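Local coordinates for protein prephenate dehydratase:Amino acid-binding ACT (Brucella abortus, PDB 6VH5) that probably catalyses the conversion of prephenate to 3-phenylpyruvate, with loss of CO2 and water, in L-phenylalanine biosynthesis, and binds phenylalanine through its ACT domain, at residues Q108-P113 with A167-L172; V223-A228 with G254-T259; T245-Y250 with T259-D264. All coordinates share one frame; numbering follows the deposited sequence.

Interaction 1 lies in the prephenate dehydratase region, whereas interactions 2 and 3 belong to the ACT region on the opposite side of the chain's centre. The nearest atoms of interactions 1 and 3 are about 22 Å apart, and those of interactions 1 and 2 about 35 Å. Interactions 2 and 3, with centres about 14 Å apart, share Thr259 on strand 258-266 and touch where Val223 CG2 meets Phe261 CE2 at 3.9 Å. Both line one phenylalanine pocket, and interaction 3 also reaches a second one. Thr194, predicted to be essential for activity, lies about 10 Å from Pro170 of interaction 1 and about 11 Å from Lys246 of interaction 3, between side chains.

Interaction 1 (Q108-P113 with A167-L172); sequences QLMVLP and ALAPRL
Met110 lays its side chain along the methyl groups of Ala167 and Ala169 on one face of an antiparallel strand pair. Its CG occupies the position between backbone N and carbonyl carbon (chi1 48°), 3.8 Å from Ala167 CB, and the bend at the thioether swings CE to within 3.6 Å of Ala169 CB. Gln108 projects from the same face but runs on beyond the strand to Arg171, just after Pro170. There the amide carbon sits over one face of the guanidinium, with the two planes turned 52° apart. Gln108 NE2 and Arg171 NH1, 3.3 Å apart, are both donors, so this is contact without a bond; Gln108 OE1 instead accepts from the backbone N of Asn185. On the other face, Leu168 CD2 reaches Leu109 CB at 4.1 Å. Four backbone hydrogen bonds hold the strands, the shortest from Met110 N to Ala167 O at 2.8 Å. The pair lies inside a mixed sheet of the periplasmic-binding-protein-like prephenate dehydratase region: strand 165-169 is flanked by 122-125 and strand 108-111 by 180-183, while helix 150-160 packs over the Met110 and alanine face.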
loop_
_atom_site.group_PDB
_atom_site.type_symbol
_atom_site.label_atom_id
_atom_site.label_comp_id
_atom_site.label_asym_id
_atom_site.label_seq_id
_atom_site.Cartn_x
_atom_site.Cartn_y
_atom_site.Cartn_z
ATOM N N GLN A 108 -20.965 -4.444 8.978
ATOM C CA GLN A 108 -22.222 -4.887 9.562
ATOM C C GLN A 108 -21.955 -6.057 10.497
ATOM O O GLN A 108 -21.227 -6.988 10.139
ATOM C CB GLN A 108 -23.218 -5.293 8.470
ATOM C CG GLN A 108 -23.207 -4.379 7.247
ATOM C CD GLN A 108 -23.719 -2.983 7.550
ATOM O OE1 GLN A 108 -24.280 -2.729 8.620
ATOM N NE2 GLN A 108 -23.510 -2.060 6.617
ATOM N N LEU A 109 -22.544 -6.002 11.691
ATOM C CA LEU A 109 -22.475 -7.104 12.645
ATOM C C LEU A 109 -23.578 -8.088 12.281
ATOM O O LEU A 109 -24.768 -7.770 12.376
ATOM C CB LEU A 109 -22.617 -6.590 14.079
ATOM C CG LEU A 109 -22.769 -7.596 15.228
ATOM C CD1 LEU A 109 -21.512 -8.431 15.447
ATOM C CD2 LEU A 109 -23.129 -6.842 16.509
ATOM N N MET A 110 -23.189 -9.273 11.834
ATOM C CA MET A 110 -24.143 -10.232 11.309
ATOM C C MET A 110 -24.030 -11.543 12.069
ATOM O O MET A 110 -22.948 -11.937 12.511
ATOM C CB MET A 110 -23.932 -10.473 9.808
ATOM C CG MET A 110 -22.506 -10.740 9.429
ATOM S SD MET A 110 -22.280 -10.759 7.640
ATOM C CE MET A 110 -22.466 -9.017 7.233
ATOM N N VAL A 111 -25.166 -12.222 12.195
ATOM C CA VAL A 111 -25.282 -13.450 12.969
ATOM C C VAL A 111 -26.203 -14.415 12.232
ATOM O O VAL A 111 -26.837 -14.069 11.233
ATOM C CB VAL A 111 -25.815 -13.188 14.394
ATOM C CG1 VAL A 111 -24.812 -12.367 15.203
ATOM C CG2 VAL A 111 -27.166 -12.482 14.329
ATOM N N LEU A 112 -26.280 -15.637 12.743
ATOM C CA LEU A 112 -27.185 -16.604 12.153
ATOM C C LEU A 112 -28.631 -16.144 12.346
ATOM O O LEU A 112 -28.930 -15.397 13.282
ATOM C CB LEU A 112 -26.982 -17.982 12.772
ATOM C CG LEU A 112 -25.629 -18.649 12.527
ATOM C CD1 LEU A 112 -25.440 -19.792 13.525
ATOM C CD2 LEU A 112 -25.525 -19.153 11.088
ATOM N N PRO A 113 -29.535 -16.547 11.453
ATOM C CA PRO A 113 -30.918 -16.048 11.520
ATOM C C PRO A 113 -31.576 -16.349 12.864
ATOM O O PRO A 113 -31.504 -17.468 13.379
ATOM C CB PRO A 113 -31.613 -16.787 10.370
ATOM C CG PRO A 113 -30.495 -17.102 9.398
ATOM C CD PRO A 113 -29.299 -17.387 10.261
ATOM N N ALA A 167 -20.102 -12.141 12.841
ATOM C CA ALA A 167 -19.120 -11.656 11.876
ATOM C C ALA A 167 -19.282 -10.156 11.648
ATOM O O ALA A 167 -20.381 -9.609 11.771
ATOM C CB ALA A 167 -19.223 -12.394 10.527
ATOM N N LEU A 168 -18.169 -9.505 11.299
ATOM C CA LEU A 168 -18.147 -8.121 10.830
ATOM C C LEU A 168 -17.757 -8.156 9.360
ATOM O O LEU A 168 -16.618 -8.503 9.030
ATOM C CB LEU A 168 -17.151 -7.285 11.625
ATOM C CG LEU A 168 -17.375 -7.123 13.114
ATOM C CD1 LEU A 168 -16.139 -6.530 13.756
ATOM C CD2 LEU A 168 -18.573 -6.227 13.322
ATOM N N ALA A 169 -18.683 -7.769 8.489
ATOM C CA ALA A 169 -18.516 -7.977 7.058
ATOM C C ALA A 169 -19.319 -6.926 6.311
ATOM O O ALA A 169 -20.192 -6.267 6.893
ATOM C CB ALA A 169 -18.955 -9.394 6.658
ATOM N N PRO A 170 -19.055 -6.746 5.011
ATOM C CA PRO A 170 -19.856 -5.810 4.216
ATOM C C PRO A 170 -21.293 -6.285 4.091
ATOM O O PRO A 170 -21.587 -7.479 4.163
ATOM C CB PRO A 170 -19.159 -5.812 2.846
ATOM C CG PRO A 170 -17.755 -6.261 3.127
ATOM C CD PRO A 170 -17.926 -7.283 4.233
ATOM N N ARG A 171 -22.190 -5.320 3.859
ATOM C CA ARG A 171 -23.616 -5.621 3.789
ATOM C C ARG A 171 -23.911 -6.716 2.765
ATOM O O ARG A 171 -24.797 -7.552 2.984
ATOM C CB ARG A 171 -24.401 -4.350 3.459
ATOM C CG ARG A 171 -25.872 -4.595 3.145
ATOM C CD ARG A 171 -26.624 -3.304 2.877
ATOM N NE ARG A 171 -26.339 -2.305 3.902
ATOM C CZ ARG A 171 -26.984 -2.207 5.062
ATOM N NH1 ARG A 171 -26.641 -1.260 5.925
ATOM N NH2 ARG A 171 -27.955 -3.061 5.368
ATOM N N LEU A 172 -23.168 -6.734 1.651
ATOM C CA LEU A 172 -23.393 -7.723 0.597
ATOM C C LEU A 172 -23.231 -9.150 1.105
ATOM O O LEU A 172 -24.006 -10.039 0.734
ATOM C CB LEU A 172 -22.448 -7.470 -0.583
ATOM C CG LEU A 172 -22.423 -8.571 -1.652
ATOM C CD1 LEU A 172 -23.769 -8.697 -2.354
ATOM C CD2 LEU A 172 -21.321 -8.283 -2.664
#

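Interaction 2 (V223-A228 with G254-T259); sequences VRNVPA and GRFIAT. With PHE (phenylalanine), chain J; EDO (1,2-ethanediol), chain F.
Asn225 turns its side-chain amide toward Phe256 in the ACT domain, at the mouth of a phenylalanine pocket where strands 215-224 and 258-266 part. The tight portion begins with the antiparallel pair Val223 and Thr259, joined by two backbone hydrogen bonds, of which Thr259 N to Val223 O is the shorter at 2.9 Å. Beyond it the chain bends through an inverse gamma turn centred on Asn225, whose N still reaches Ile257 O at 3.1 Å, approaching from above that carbonyl's plane. With CG anti to the backbone N (chi1 -171°), the Asn225 amide lies between loop and ligand: ND2 donates to Phe256 O at 2.9 Å, tilted out of the carbonyl plane, while OD1 faces the bound phenylalanine. Gripped on both sides, the amide has its flip state fixed, and Gln251 also donates to OD1. Thr259 OG1, whose own partner is Gln251, stands nearby.

The outer side is looser. Arg224 points away from the other segment, with Val226 CG1 against one face of its guanidinium, Ile257 is exposed, and the loop at Gly254 and Arg255 is poorly ordered. Asn243 and Met244 of the second subunit help close the pocket, both bonding the ligand. Within this chain, the amino N of the bound phenylalanine donates to Asn225 OD1 at 2.8 Å.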
loop_
_atom_site.group_PDB
_atom_site.type_symbol
_atom_site.label_atom_id
_atom_site.label_comp_id
_atom_site.label_asym_id
_atom_site.label_seq_id
_atom_site.Cartn_x
_atom_site.Cartn_y
_atom_site.Cartn_z
ATOM N N VAL A 223 11.715 11.859 -14.411
ATOM C CA VAL A 223 12.662 12.965 -14.374
ATOM C C VAL A 223 13.941 12.506 -13.690
ATOM O O VAL A 223 13.993 11.466 -13.030
ATOM C CB VAL A 223 12.115 14.220 -13.651
ATOM C CG1 VAL A 223 10.940 14.805 -14.405
ATOM C CG2 VAL A 223 11.746 13.905 -12.199
ATOM N N ARG A 224 14.990 13.295 -13.887
ATOM C CA ARG A 224 16.220 13.145 -13.130
ATOM C C ARG A 224 15.985 13.547 -11.673
ATOM O O ARG A 224 15.117 14.368 -11.359
ATOM C CB ARG A 224 17.306 14.008 -13.765
ATOM C CG ARG A 224 17.839 13.446 -15.082
ATOM C CD ARG A 224 18.876 14.350 -15.749
ATOM N NE ARG A 224 20.127 14.547 -15.018
ATOM C CZ ARG A 224 20.536 15.728 -14.555
ATOM N NH1 ARG A 224 19.785 16.810 -14.735
ATOM N NH2 ARG A 224 21.694 15.830 -13.914
ATOM N N ASN A 225 16.740 12.920 -10.775
ATOM C CA ASN A 225 16.615 13.162 -9.339
ATOM C C ASN A 225 17.504 14.336 -8.909
ATOM O O ASN A 225 18.446 14.181 -8.132
ATOM C CB ASN A 225 16.952 11.888 -8.566
ATOM C CG ASN A 225 16.637 11.998 -7.080
ATOM O OD1 ASN A 225 15.575 12.488 -6.687
ATOM N ND2 ASN A 225 17.584 11.585 -6.245
ATOM N N VAL A 226 17.218 15.519 -9.451
ATOM C CA VAL A 226 18.013 16.710 -9.141
ATOM C C VAL A 226 17.062 17.843 -8.776
ATOM O O VAL A 226 15.873 17.814 -9.135
ATOM C CB VAL A 226 18.939 17.110 -10.319
ATOM C CG1 VAL A 226 19.858 15.946 -10.708
ATOM C CG2 VAL A 226 18.154 17.683 -11.498
ATOM N N PRO A 227 17.545 18.850 -8.044
ATOM C CA PRO A 227 16.647 19.929 -7.598
ATOM C C PRO A 227 15.900 20.567 -8.763
ATOM O O PRO A 227 16.438 20.710 -9.867
ATOM C CB PRO A 227 17.599 20.925 -6.927
ATOM C CG PRO A 227 18.727 20.083 -6.453
ATOM C CD PRO A 227 18.911 19.028 -7.515
ATOM N N ALA A 228 14.629 20.906 -8.515
ATOM C CA ALA A 228 13.710 21.586 -9.430
ATOM C C ALA A 228 13.230 20.705 -10.589
ATOM O O ALA A 228 12.526 21.215 -11.476
ATOM C CB ALA A 228 14.303 22.891 -9.998
ATOM N N GLY A 254 17.494 0.373 -7.716
ATOM C CA GLY A 254 18.095 0.566 -6.410
ATOM C C GLY A 254 18.753 1.920 -6.232
ATOM O O GLY A 254 18.863 2.410 -5.104
ATOM N N ARG A 255 19.185 2.549 -7.323
ATOM C CA ARG A 255 19.914 3.807 -7.243
ATOM C C ARG A 255 18.951 4.984 -7.052
ATOM O O ARG A 255 17.725 4.835 -7.065
ATOM C CB ARG A 255 20.783 3.991 -8.486
ATOM N N PHE A 256 19.522 6.177 -6.869
ATOM C CA PHE A 256 18.778 7.421 -6.689
ATOM C C PHE A 256 19.065 8.391 -7.831
ATOM O O PHE A 256 19.192 9.604 -7.631
ATOM C CB PHE A 256 19.104 8.067 -5.343
ATOM C CG PHE A 256 18.225 7.605 -4.215
ATOM C CD1 PHE A 256 18.184 6.262 -3.850
ATOM C CD2 PHE A 256 17.446 8.516 -3.507
ATOM C CE1 PHE A 256 17.376 5.829 -2.810
ATOM C CE2 PHE A 256 16.634 8.092 -2.462
ATOM C CZ PHE A 256 16.600 6.743 -2.112
ATOM N N ILE A 257 19.179 7.850 -9.041
ATOM C CA ILE A 257 19.536 8.624 -10.225
ATOM C C ILE A 257 18.305 9.229 -10.889
ATOM O O ILE A 257 18.350 10.356 -11.384
ATOM C CB ILE A 257 20.315 7.728 -11.204
ATOM C CG1 ILE A 257 21.618 7.248 -10.560
ATOM C CG2 ILE A 257 20.577 8.464 -12.509
ATOM C CD1 ILE A 257 22.251 6.052 -11.263
ATOM N N ALA A 258 17.183 8.520 -10.887
ATOM C CA ALA A 258 15.997 8.949 -11.610
ATOM C C ALA A 258 14.762 8.597 -10.801
ATOM O O ALA A 258 14.803 7.744 -9.910
ATOM C CB ALA A 258 15.921 8.288 -12.995
ATOM N N THR A 259 13.658 9.278 -11.106
ATOM C CA THR A 259 12.429 9.103 -10.347
ATOM C C THR A 259 11.251 8.988 -11.302
ATOM O O THR A 259 11.157 9.744 -12.270
ATOM C CB THR A 259 12.189 10.267 -9.378
ATOM O OG1 THR A 259 13.426 10.603 -8.739
ATOM C CG2 THR A 259 11.164 9.860 -8.301
HETATM N N PHE J . 14.382 15.005 -6.901
HETATM C CA PHE J . 13.690 15.744 -7.949
HETATM C C PHE J . 13.336 17.170 -7.525
HETATM O O PHE J . 12.607 17.860 -8.246
HETATM C CB PHE J . 12.422 15.012 -8.381
HETATM C CG PHE J . 11.590 14.491 -7.229
HETATM C CD1 PHE J . 11.643 13.151 -6.871
HETATM C CD2 PHE J . 10.743 15.328 -6.528
HETATM C CE1 PHE J . 10.878 12.662 -5.812
HETATM C CE2 PHE J . 9.979 14.852 -5.476
HETATM C CZ PHE J . 10.045 13.510 -5.119
HETATM O OXT PHE J . 13.762 17.654 -6.471
HETATM C C1 EDO F . 10.605 20.480 -6.597
HETATM O O1 EDO F . 11.236 20.125 -7.840
HETATM C C2 EDO F . 11.615 20.809 -5.493
HETATM O O2 EDO F . 12.976 20.798 -5.954
#

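Interaction 3 (T245-Y250 with T259-D264); sequences TKLESY and TQFYAD. With PHE (phenylalanine), chain J; PHE (phenylalanine), chain E.
Residues Lys246 to Tyr250 pair with Asp264 to Gln260 as nearly exact antiparallel strands, 174° between their directions, until a classic beta bulge sets both Thr245 and Lys246 opposite Asp264. In the bulge Thr245 N donates to Asp264 O at 3.0 Å, and Asp264 N to Lys246 O.

On the ligand face, Leu247 CD1 meets the Phe261 ring obliquely, 3.7 Å from Phe261 CD1, and also packs on the Ala263 methyl. With its CG anti to the carbonyl carbon (chi1 -77°), Phe261 brings its ring beside Ser249, whose CB lies 3.6 Å from Phe261 CE1. The far edge of this ring is directed in its plane at CG of one bound phenylalanine, 3.5 Å from Phe261 CZ. The ring of the other bound phenylalanine abuts the bulge, its CZ 3.4 Å from Lys246 N.

On the opposite face, Lys246 and Asp264 run side by side, Lys246 CD 3.6 Å from Asp264 OD2, while Lys246 CE touches the Tyr262 ring. The charged ends of Lys246 and Asp264 have other partners: Lys246 NZ pairs with Glu76, Asp264 OD2 with Arg195, and Asp264 OD1 bonds Thr218 OG1. A water joins Asp264 OD2 to Thr245 OG1, donating to the carboxylate.

Strand 243-251 is the outermost strand of the sheet within its chain; Leu247 and Ser249 form backbone hydrogen bonds with the second subunit, and Ser249 OG of each subunit bonds Leu247 N of the other. This is the side-by-side pairing of ACT domains, with a phenylalanine site at either end of the hairpin contact.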
loop_
_atom_site.group_PDB
_atom_site.type_symbol
_atom_site.label_atom_id
_atom_site.label_comp_id
_atom_site.label_asym_id
_atom_site.label_seq_id
_atom_site.Cartn_x
_atom_site.Cartn_y
_atom_site.Cartn_z
ATOM N N THR A 245 -4.775 15.946 -9.158
ATOM C CA THR A 245 -5.404 15.433 -7.950
ATOM C C THR A 245 -4.699 14.220 -7.369
ATOM O O THR A 245 -5.086 13.760 -6.288
ATOM C CB THR A 245 -6.874 15.081 -8.210
ATOM O OG1 THR A 245 -6.958 13.990 -9.133
ATOM C CG2 THR A 245 -7.625 16.263 -8.775
ATOM N N LYS A 246 -3.677 13.688 -8.038
ATOM C CA LYS A 246 -2.908 12.596 -7.463
ATOM C C LYS A 246 -1.485 12.681 -7.986
ATOM O O LYS A 246 -1.265 12.982 -9.167
ATOM C CB LYS A 246 -3.546 11.242 -7.805
ATOM C CG LYS A 246 -2.939 10.048 -7.084
ATOM C CD LYS A 246 -3.625 8.768 -7.517
ATOM C CE LYS A 246 -2.953 7.540 -6.922
ATOM N NZ LYS A 246 -3.102 7.521 -5.449
ATOM N N LEU A 247 -0.520 12.416 -7.108
ATOM C CA LEU A 247 0.883 12.461 -7.525
ATOM C C LEU A 247 1.703 11.642 -6.545
ATOM O O LEU A 247 1.640 11.875 -5.332
ATOM C CB LEU A 247 1.390 13.911 -7.604
ATOM C CG LEU A 247 2.794 14.128 -8.179
ATOM C CD1 LEU A 247 2.903 13.498 -9.577
ATOM C CD2 LEU A 247 3.150 15.633 -8.236
ATOM N N GLU A 248 2.403 10.641 -7.055
ATOM C CA GLU A 248 3.184 9.729 -6.233
ATOM C C GLU A 248 4.573 9.546 -6.814
ATOM O O GLU A 248 4.717 9.203 -7.991
ATOM C CB GLU A 248 2.495 8.385 -6.133
ATOM C CG GLU A 248 1.483 8.258 -5.035
ATOM C CD GLU A 248 1.106 6.815 -4.870
ATOM O OE1 GLU A 248 1.625 6.024 -5.683
ATOM O OE2 GLU A 248 0.363 6.473 -3.923
ATOM N N SER A 249 5.583 9.686 -5.967
ATOM C CA SER A 249 6.959 9.503 -6.391
ATOM C C SER A 249 7.397 8.058 -6.196
ATOM O O SER A 249 6.916 7.340 -5.310
ATOM C CB SER A 249 7.884 10.450 -5.629
ATOM O OG SER A 249 8.323 9.906 -4.405
ATOM N N TYR A 250 8.299 7.627 -7.067
ATOM C CA TYR A 250 8.827 6.268 -7.035
ATOM C C TYR A 250 10.252 6.360 -7.557
ATOM O O TYR A 250 10.447 6.639 -8.743
ATOM C CB TYR A 250 7.933 5.376 -7.899
ATOM C CG TYR A 250 8.217 3.901 -7.967
ATOM C CD1 TYR A 250 7.457 2.998 -7.228
ATOM C CD2 TYR A 250 9.197 3.398 -8.822
ATOM C CE1 TYR A 250 7.686 1.627 -7.308
ATOM C CE2 TYR A 250 9.437 2.040 -8.914
ATOM C CZ TYR A 250 8.677 1.156 -8.149
ATOM O OH TYR A 250 8.907 -0.191 -8.223
ATOM N N THR A 259 13.658 9.278 -11.106
ATOM C CA THR A 259 12.429 9.103 -10.347
ATOM C C THR A 259 11.251 8.988 -11.302
ATOM O O THR A 259 11.157 9.744 -12.270
ATOM C CB THR A 259 12.189 10.267 -9.378
ATOM O OG1 THR A 259 13.426 10.603 -8.739
ATOM C CG2 THR A 259 11.164 9.860 -8.301
ATOM N N GLN A 260 10.342 8.058 -11.021
ATOM C CA GLN A 260 9.108 7.964 -11.787
ATOM C C GLN A 260 7.942 8.496 -10.958
ATOM O O GLN A 260 7.910 8.348 -9.734
ATOM C CB GLN A 260 8.825 6.527 -12.238
ATOM C CG GLN A 260 7.685 6.442 -13.250
ATOM C CD GLN A 260 7.629 5.115 -13.962
ATOM O OE1 GLN A 260 8.561 4.742 -14.672
ATOM N NE2 GLN A 260 6.530 4.396 -13.783
ATOM N N PHE A 261 6.986 9.125 -11.640
ATOM C CA PHE A 261 5.830 9.737 -11.003
ATOM C C PHE A 261 4.561 9.164 -11.611
ATOM O O PHE A 261 4.489 8.916 -12.820
ATOM C CB PHE A 261 5.823 11.279 -11.155
ATOM C CG PHE A 261 6.774 11.990 -10.224
ATOM C CD1 PHE A 261 6.342 12.420 -8.961
ATOM C CD2 PHE A 261 8.106 12.182 -10.577
ATOM C CE1 PHE A 261 7.213 13.046 -8.078
ATOM C CE2 PHE A 261 8.987 12.803 -9.699
ATOM C CZ PHE A 261 8.539 13.239 -8.446
ATOM N N TYR A 262 3.573 8.950 -10.756
ATOM C CA TYR A 262 2.240 8.528 -11.155
ATOM C C TYR A 262 1.306 9.695 -10.877
ATOM O O TYR A 262 1.322 10.243 -9.775
ATOM C CB TYR A 262 1.825 7.263 -10.378
ATOM C CG TYR A 262 0.479 6.667 -10.726
ATOM C CD1 TYR A 262 0.384 5.500 -11.482
ATOM C CD2 TYR A 262 -0.701 7.234 -10.240
ATOM C CE1 TYR A 262 -0.855 4.927 -11.774
ATOM C CE2 TYR A 262 -1.944 6.684 -10.531
ATOM C CZ TYR A 262 -2.015 5.529 -11.302
ATOM O OH TYR A 262 -3.251 4.990 -11.595
ATOM N N ALA A 263 0.505 10.082 -11.865
ATOM C CA ALA A 263 -0.265 11.311 -11.733
ATOM C C ALA A 263 -1.644 11.181 -12.361
ATOM O O ALA A 263 -1.816 10.499 -13.376
ATOM C CB ALA A 263 0.474 12.494 -12.378
ATOM N N ASP A 264 -2.620 11.834 -11.733
ATOM C CA ASP A 264 -3.950 12.052 -12.285
ATOM C C ASP A 264 -4.143 13.558 -12.442
ATOM O O ASP A 264 -3.813 14.319 -11.526
ATOM C CB ASP A 264 -5.060 11.517 -11.362
ATOM C CG ASP A 264 -4.998 10.000 -11.116
ATOM O OD1 ASP A 264 -4.167 9.274 -11.710
ATOM O OD2 ASP A 264 -5.824 9.539 -10.297
HETATM N N PHE J . 14.382 15.005 -6.901
HETATM C CA PHE J . 13.690 15.744 -7.949
HETATM C C PHE J . 13.336 17.170 -7.525
HETATM O O PHE J . 12.607 17.860 -8.246
HETATM C CB PHE J . 12.422 15.012 -8.381
HETATM C CG PHE J . 11.590 14.491 -7.229
HETATM C CD1 PHE J . 11.643 13.151 -6.871
HETATM C CD2 PHE J . 10.743 15.328 -6.528
HETATM C CE1 PHE J . 10.878 12.662 -5.812
HETATM C CE2 PHE J . 9.979 14.852 -5.476
HETATM C CZ PHE J . 10.045 13.510 -5.119
HETATM O OXT PHE J . 13.762 17.654 -6.471
HETATM N N PHE E . -4.593 20.095 -7.007
HETATM C CA PHE E . -3.466 20.856 -6.475
HETATM C C PHE E . -2.527 21.249 -7.597
HETATM O O PHE E . -2.747 20.834 -8.740
HETATM C CB PHE E . -2.694 20.070 -5.413
HETATM C CG PHE E . -2.367 18.644 -5.808
HETATM C CD1 PHE E . -3.056 17.585 -5.240
HETATM C CD2 PHE E . -1.364 18.368 -6.728
HETATM C CE1 PHE E . -2.756 16.273 -5.590
HETATM C CE2 PHE E . -1.061 17.071 -7.082
HETATM C CZ PHE E . -1.756 16.019 -6.517
HETATM O OXT PHE E . -1.548 21.960 -7.355
HETATM O O HOH W 1 -7.221 11.440 -8.508
#